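Local coordinates for protein phosphatidylinositol-specific phospholipase C1 (Streptomyces antibioticus, PDB 3H4X) that belongs to the phosphatidylinositol-specific phospholipase C family, with a single chain folded as an alpha/beta barrel of largely parallel strands ringed by helices, at residues E41-D53 and R100-W114. Numbering follows the deposited sequence.
Sequences EKEKYRYFADALD and RDQDFAGCLSDMRAW. With EOH (ethanol), chain G; EOH (ethanol), chain F.
Trp114 and Leu52 show how one indole can serve two kinds of contact at once. Leu52 CB sits over the centre of one indole face, a CH-pi contact 3.6 Å from the centroid of the five-membered ring, while at the edge NE1 gives Asp53 OD1 a nearly straight 2.8 Å hydrogen bond. The acceptor lies in the ring plane, but NE1 meets it from above the carboxylate plane, 58° out of it. Asp53 OD2 pairs with Arg96, so both oxygens are engaged.

Further along, Phe48 CB points toward helix 104-114, and chi1 of -163° sets the ring so that Cys107 SG lies over one face, offset toward the rim, and Met111 CG meets the edge. Asp110 OD2 reaches Ala49 N through a water, and its carboxylate is held more directly by the backbone nitrogens of Ala89 and Glu87.

At the outer end, Lys42 CD lies over the centre of one face of the Arg100 guanidinium, 3.6 Å from its plane; the Arg46 guanidinium covers the opposite face, planes 49° apart. Arg100 NH1 donates to Arg46 O at 2.8 Å, and an ethanol oxygen accepts from its N and NE. Lys42 NZ, less surely placed, forms a salt bridge with Asp101 OD1; with Asn83, these two residues line an acetyl-group pocket. An apolar middle thus has polar bonds at both ends, and Arg46 O and the Asp101 carboxylate probably ease the like charges.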
loop_
_atom_site.group_PDB
_atom_site.type_symbol
_atom_site.label_atom_id
_atom_site.label_comp_id
_atom_site.label_asym_id
_atom_site.label_seq_id
_atom_site.Cartn_x
_atom_site.Cartn_y
_atom_site.Cartn_z
ATOM N N GLU A 41 -5.182 13.806 -0.599
ATOM C CA GLU A 41 -5.947 14.900 -1.192
ATOM C C GLU A 41 -6.631 15.754 -0.131
ATOM O O GLU A 41 -7.347 15.245 0.731
ATOM C CB GLU A 41 -6.961 14.369 -2.206
ATOM C CG GLU A 41 -6.300 13.782 -3.442
ATOM C CD GLU A 41 -7.269 13.533 -4.572
ATOM O OE1 GLU A 41 -8.369 13.002 -4.311
ATOM O OE2 GLU A 41 -6.923 13.868 -5.725
ATOM N N LYS A 42 -6.409 17.061 -0.214
ATOM C CA LYS A 42 -6.931 17.998 0.773
ATOM C C LYS A 42 -8.460 17.957 0.863
ATOM O O LYS A 42 -9.032 18.222 1.919
ATOM C CB LYS A 42 -6.426 19.412 0.472
ATOM C CG LYS A 42 -4.924 19.578 0.699
ATOM C CD LYS A 42 -4.383 20.889 0.133
ATOM C CE LYS A 42 -4.145 20.803 -1.367
ATOM N NZ LYS A 42 -3.480 22.029 -1.893
ATOM N N GLU A 43 -9.113 17.606 -0.241
ATOM C CA GLU A 43 -10.572 17.505 -0.275
ATOM C C GLU A 43 -11.097 16.378 0.614
ATOM O O GLU A 43 -12.215 16.453 1.128
ATOM C CB GLU A 43 -11.054 17.308 -1.713
ATOM C CG GLU A 43 -12.561 17.225 -1.873
ATOM C CD GLU A 43 -12.974 16.905 -3.298
ATOM O OE1 GLU A 43 -12.122 16.411 -4.068
ATOM O OE2 GLU A 43 -14.150 17.145 -3.649
ATOM N N LYS A 44 -10.295 15.332 0.788
ATOM C CA LYS A 44 -10.677 14.221 1.653
ATOM C C LYS A 44 -10.270 14.495 3.097
ATOM O O LYS A 44 -11.065 14.315 4.019
ATOM C CB LYS A 44 -10.030 12.915 1.187
ATOM C CG LYS A 44 -10.457 12.440 -0.190
ATOM C CD LYS A 44 -10.151 10.955 -0.353
ATOM C CE LYS A 44 -10.413 10.473 -1.765
ATOM N NZ LYS A 44 -9.434 11.061 -2.711
ATOM N N TYR A 45 -9.022 14.924 3.272
ATOM C CA TYR A 45 -8.433 15.154 4.585
ATOM C C TYR A 45 -7.638 16.445 4.546
ATOM O O TYR A 45 -6.710 16.585 3.751
ATOM C CB TYR A 45 -7.537 13.975 4.979
ATOM C CG TYR A 45 -8.316 12.699 5.192
ATOM C CD1 TYR A 45 -9.180 12.573 6.269
ATOM C CD2 TYR A 45 -8.201 11.627 4.314
ATOM C CE1 TYR A 45 -9.910 11.423 6.470
ATOM C CE2 TYR A 45 -8.930 10.462 4.508
ATOM C CZ TYR A 45 -9.782 10.365 5.588
ATOM O OH TYR A 45 -10.511 9.214 5.785
ATOM N N ARG A 46 -8.010 17.398 5.394
ATOM C CA ARG A 46 -7.356 18.696 5.392
ATOM C C ARG A 46 -5.846 18.562 5.569
ATOM O O ARG A 46 -5.067 19.208 4.869
ATOM C CB ARG A 46 -7.946 19.595 6.478
ATOM C CG ARG A 46 -7.376 20.999 6.472
ATOM C CD ARG A 46 -8.110 21.908 7.436
ATOM N NE ARG A 46 -7.441 23.198 7.574
ATOM C CZ ARG A 46 -7.451 24.149 6.645
ATOM N NH1 ARG A 46 -8.092 23.956 5.499
ATOM N NH2 ARG A 46 -6.814 25.293 6.858
ATOM N N TYR A 47 -5.447 17.725 6.521
ATOM C CA TYR A 47 -4.041 17.405 6.742
ATOM C C TYR A 47 -3.855 15.903 6.666
ATOM O O TYR A 47 -4.776 15.142 6.967
ATOM C CB TYR A 47 -3.582 17.885 8.119
ATOM C CG TYR A 47 -3.571 19.386 8.272
ATOM C CD1 TYR A 47 -2.480 20.142 7.865
ATOM C CD2 TYR A 47 -4.653 20.048 8.834
ATOM C CE1 TYR A 47 -2.477 21.524 8.015
ATOM C CE2 TYR A 47 -4.659 21.419 8.981
ATOM C CZ TYR A 47 -3.573 22.147 8.573
ATOM O OH TYR A 47 -3.589 23.514 8.725
ATOM N N PHE A 48 -2.660 15.469 6.283
ATOM C CA PHE A 48 -2.388 14.042 6.267
ATOM C C PHE A 48 -2.602 13.427 7.652
ATOM O O PHE A 48 -2.984 12.265 7.764
ATOM C CB PHE A 48 -0.992 13.724 5.725
ATOM C CG PHE A 48 -0.838 12.290 5.323
ATOM C CD1 PHE A 48 -1.547 11.789 4.247
ATOM C CD2 PHE A 48 -0.026 11.428 6.043
ATOM C CE1 PHE A 48 -1.434 10.461 3.875
ATOM C CE2 PHE A 48 0.093 10.099 5.671
ATOM C CZ PHE A 48 -0.611 9.618 4.587
ATOM N N ALA A 49 -2.379 14.210 8.706
ATOM C CA ALA A 49 -2.649 13.737 10.061
ATOM C C ALA A 49 -4.095 13.278 10.194
ATOM O O ALA A 49 -4.388 12.339 10.929
ATOM C CB ALA A 49 -2.345 14.826 11.082
ATOM N N ASP A 50 -5.005 13.957 9.501
ATOM C CA ASP A 50 -6.407 13.560 9.527
ATOM C C ASP A 50 -6.628 12.211 8.842
ATOM O O ASP A 50 -7.465 11.423 9.275
ATOM C CB ASP A 50 -7.294 14.635 8.900
ATOM C CG ASP A 50 -7.242 15.938 9.664
ATOM O OD1 ASP A 50 -7.371 15.903 10.908
ATOM O OD2 ASP A 50 -7.052 16.988 9.021
ATOM N N ALA A 51 -5.879 11.942 7.774
ATOM C CA ALA A 51 -5.945 10.629 7.135
ATOM C C ALA A 51 -5.452 9.564 8.115
ATOM O O ALA A 51 -6.054 8.496 8.249
ATOM C CB ALA A 51 -5.118 10.609 5.856
ATOM N N LEU A 52 -4.354 9.856 8.805
ATOM C CA LEU A 52 -3.825 8.916 9.785
ATOM C C LEU A 52 -4.800 8.689 10.938
ATOM O O LEU A 52 -4.932 7.574 11.440
ATOM C CB LEU A 52 -2.463 9.378 10.296
ATOM C CG LEU A 52 -1.355 9.322 9.242
ATOM C CD1 LEU A 52 -0.181 10.186 9.649
ATOM C CD2 LEU A 52 -0.900 7.887 9.000
ATOM N N ASP A 53 -5.500 9.742 11.344
ATOM C CA ASP A 53 -6.460 9.628 12.440
ATOM C C ASP A 53 -7.829 9.083 12.016
ATOM O O ASP A 53 -8.713 8.910 12.854
ATOM C CB ASP A 53 -6.623 10.971 13.163
ATOM C CG ASP A 53 -5.504 11.244 14.150
ATOM O OD1 ASP A 53 -4.960 10.278 14.722
ATOM O OD2 ASP A 53 -5.178 12.429 14.366
ATOM N N ARG A 100 0.790 23.178 3.474
ATOM C CA ARG A 100 0.710 21.828 2.943
ATOM C C ARG A 100 1.439 21.737 1.599
ATOM O O ARG A 100 2.426 22.442 1.387
ATOM C CB ARG A 100 -0.756 21.390 2.879
ATOM C CG ARG A 100 -1.400 21.331 4.270
ATOM C CD ARG A 100 -2.914 21.266 4.203
ATOM N NE ARG A 100 -3.485 22.503 3.678
ATOM C CZ ARG A 100 -4.765 22.653 3.357
ATOM N NH1 ARG A 100 -5.610 21.646 3.511
ATOM N NH2 ARG A 100 -5.201 23.813 2.880
ATOM N N ASP A 101 0.983 20.864 0.705
ATOM C CA ASP A 101 1.644 20.672 -0.588
ATOM C C ASP A 101 3.119 20.295 -0.434
ATOM O O ASP A 101 3.968 20.719 -1.222
ATOM C CB ASP A 101 1.506 21.919 -1.473
ATOM C CG ASP A 101 0.079 22.166 -1.923
ATOM O OD1 ASP A 101 -0.739 21.226 -1.898
ATOM O OD2 ASP A 101 -0.225 23.313 -2.321
ATOM N N GLN A 102 3.424 19.486 0.575
ATOM C CA GLN A 102 4.775 18.958 0.711
ATOM C C GLN A 102 4.949 17.648 -0.056
ATOM O O GLN A 102 3.972 17.026 -0.483
ATOM C CB GLN A 102 5.155 18.801 2.185
ATOM C CG GLN A 102 5.061 20.101 2.962
ATOM C CD GLN A 102 5.930 21.186 2.360
ATOM O OE1 GLN A 102 7.151 21.071 2.340
ATOM N NE2 GLN A 102 5.301 22.249 1.871
ATOM N N ASP A 103 6.204 17.252 -0.231
ATOM C CA ASP A 103 6.564 16.081 -1.019
ATOM C C ASP A 103 6.546 14.793 -0.193
ATOM O O ASP A 103 6.043 14.767 0.930
ATOM C CB ASP A 103 7.943 16.284 -1.653
ATOM C CG ASP A 103 9.049 16.434 -0.619
ATOM O OD1 ASP A 103 8.770 16.332 0.595
ATOM O OD2 ASP A 103 10.208 16.661 -1.026
ATOM N N PHE A 104 7.097 13.724 -0.755
ATOM C CA PHE A 104 7.065 12.421 -0.094
ATOM C C PHE A 104 7.817 12.464 1.236
ATOM O O PHE A 104 7.351 11.918 2.240
ATOM C CB PHE A 104 7.629 11.345 -1.023
ATOM C CG PHE A 104 7.552 9.941 -0.474
ATOM C CD1 PHE A 104 6.433 9.493 0.215
ATOM C CD2 PHE A 104 8.593 9.054 -0.693
ATOM C CE1 PHE A 104 6.367 8.190 0.697
ATOM C CE2 PHE A 104 8.531 7.755 -0.215
ATOM C CZ PHE A 104 7.416 7.326 0.478
ATOM N N ALA A 105 8.978 13.113 1.250
ATOM C CA ALA A 105 9.714 13.275 2.498
ATOM C C ALA A 105 8.857 13.977 3.553
ATOM O O ALA A 105 8.921 13.639 4.737
ATOM C CB ALA A 105 11.020 14.027 2.266
ATOM N N GLY A 106 8.059 14.953 3.125
ATOM C CA GLY A 106 7.157 15.650 4.035
ATOM C C GLY A 106 6.067 14.740 4.574
ATOM O O GLY A 106 5.724 14.794 5.757
ATOM N N CYS A 107 5.517 13.902 3.704
ATOM C CA CYS A 107 4.533 12.918 4.122
ATOM C C CYS A 107 5.117 11.980 5.177
ATOM O O CYS A 107 4.499 11.714 6.210
ATOM C CB CYS A 107 4.062 12.114 2.913
ATOM S SG CYS A 107 2.866 10.840 3.306
ATOM N N LEU A 108 6.311 11.470 4.905
ATOM C CA LEU A 108 6.985 10.570 5.827
ATOM C C LEU A 108 7.259 11.244 7.167
ATOM O O LEU A 108 7.167 10.608 8.219
ATOM C CB LEU A 108 8.281 10.048 5.204
ATOM C CG LEU A 108 8.110 9.112 4.007
ATOM C CD1 LEU A 108 9.447 8.938 3.300
ATOM C CD2 LEU A 108 7.530 7.768 4.434
ATOM N N SER A 109 7.595 12.529 7.133
ATOM C CA SER A 109 7.771 13.282 8.368
ATOM C C SER A 109 6.466 13.343 9.161
ATOM O O SER A 109 6.468 13.161 10.380
ATOM C CB SER A 109 8.287 14.692 8.078
ATOM O OG SER A 109 9.606 14.657 7.568
ATOM N N ASP A 110 5.352 13.599 8.482
ATOM C CA ASP A 110 4.056 13.617 9.159
ATOM C C ASP A 110 3.789 12.262 9.803
ATOM O O ASP A 110 3.319 12.181 10.944
ATOM C CB ASP A 110 2.916 13.936 8.185
ATOM C CG ASP A 110 2.890 15.391 7.752
ATOM O OD1 ASP A 110 3.797 16.156 8.138
ATOM O OD2 ASP A 110 1.949 15.761 7.015
ATOM N N MET A 111 4.079 11.197 9.060
ATOM C CA MET A 111 3.882 9.840 9.563
ATOM C C MET A 111 4.710 9.573 10.815
ATOM O O MET A 111 4.222 8.993 11.780
ATOM C CB MET A 111 4.228 8.812 8.483
ATOM C CG MET A 111 3.248 8.780 7.328
ATOM S SD MET A 111 3.762 7.689 5.993
ATOM C CE MET A 111 3.768 6.098 6.805
ATOM N N ARG A 112 5.973 9.977 10.787
ATOM C CA ARG A 112 6.852 9.787 11.938
ATOM C C ARG A 112 6.354 10.569 13.152
ATOM O O ARG A 112 6.308 10.041 14.267
ATOM C CB ARG A 112 8.284 10.201 11.591
ATOM C CG ARG A 112 9.266 10.119 12.753
ATOM C CD ARG A 112 9.317 8.722 13.335
ATOM N NE ARG A 112 10.284 8.606 14.428
ATOM C CZ ARG A 112 11.569 8.305 14.267
ATOM N NH1 ARG A 112 12.058 8.097 13.052
ATOM N NH2 ARG A 112 12.371 8.217 15.323
ATOM N N ALA A 113 5.972 11.824 12.930
ATOM C CA ALA A 113 5.473 12.670 14.007
ATOM C C ALA A 113 4.228 12.053 14.635
ATOM O O ALA A 113 4.104 11.961 15.858
ATOM C CB ALA A 113 5.169 14.058 13.478
ATOM N N TRP A 114 3.311 11.614 13.782
ATOM C CA TRP A 114 2.070 11.011 14.234
ATOM C C TRP A 114 2.348 9.697 14.966
ATOM O O TRP A 114 1.769 9.419 16.018
ATOM C CB TRP A 114 1.144 10.793 13.035
ATOM C CG TRP A 114 -0.145 10.147 13.376
ATOM C CD1 TRP A 114 -1.304 10.767 13.746
ATOM C CD2 TRP A 114 -0.422 8.746 13.376
ATOM N NE1 TRP A 114 -2.283 9.835 13.982
ATOM C CE2 TRP A 114 -1.767 8.585 13.760
ATOM C CE3 TRP A 114 0.337 7.608 13.086
ATOM C CZ2 TRP A 114 -2.367 7.332 13.864
ATOM C CZ3 TRP A 114 -0.261 6.368 13.188
ATOM C CH2 TRP A 114 -1.599 6.240 13.571
HETATM C C1 EOH G . -1.296 24.929 1.474
HETATM C C2 EOH G . -2.559 24.711 0.650
HETATM O O EOH G . -1.553 24.854 2.859
HETATM C C1 EOH F . 14.834 7.282 11.888
HETATM C C2 EOH F . 15.965 6.597 11.128
HETATM O O EOH F . 14.589 6.673 13.138
HETATM O O HOH W 1 -0.369 16.259 8.496
#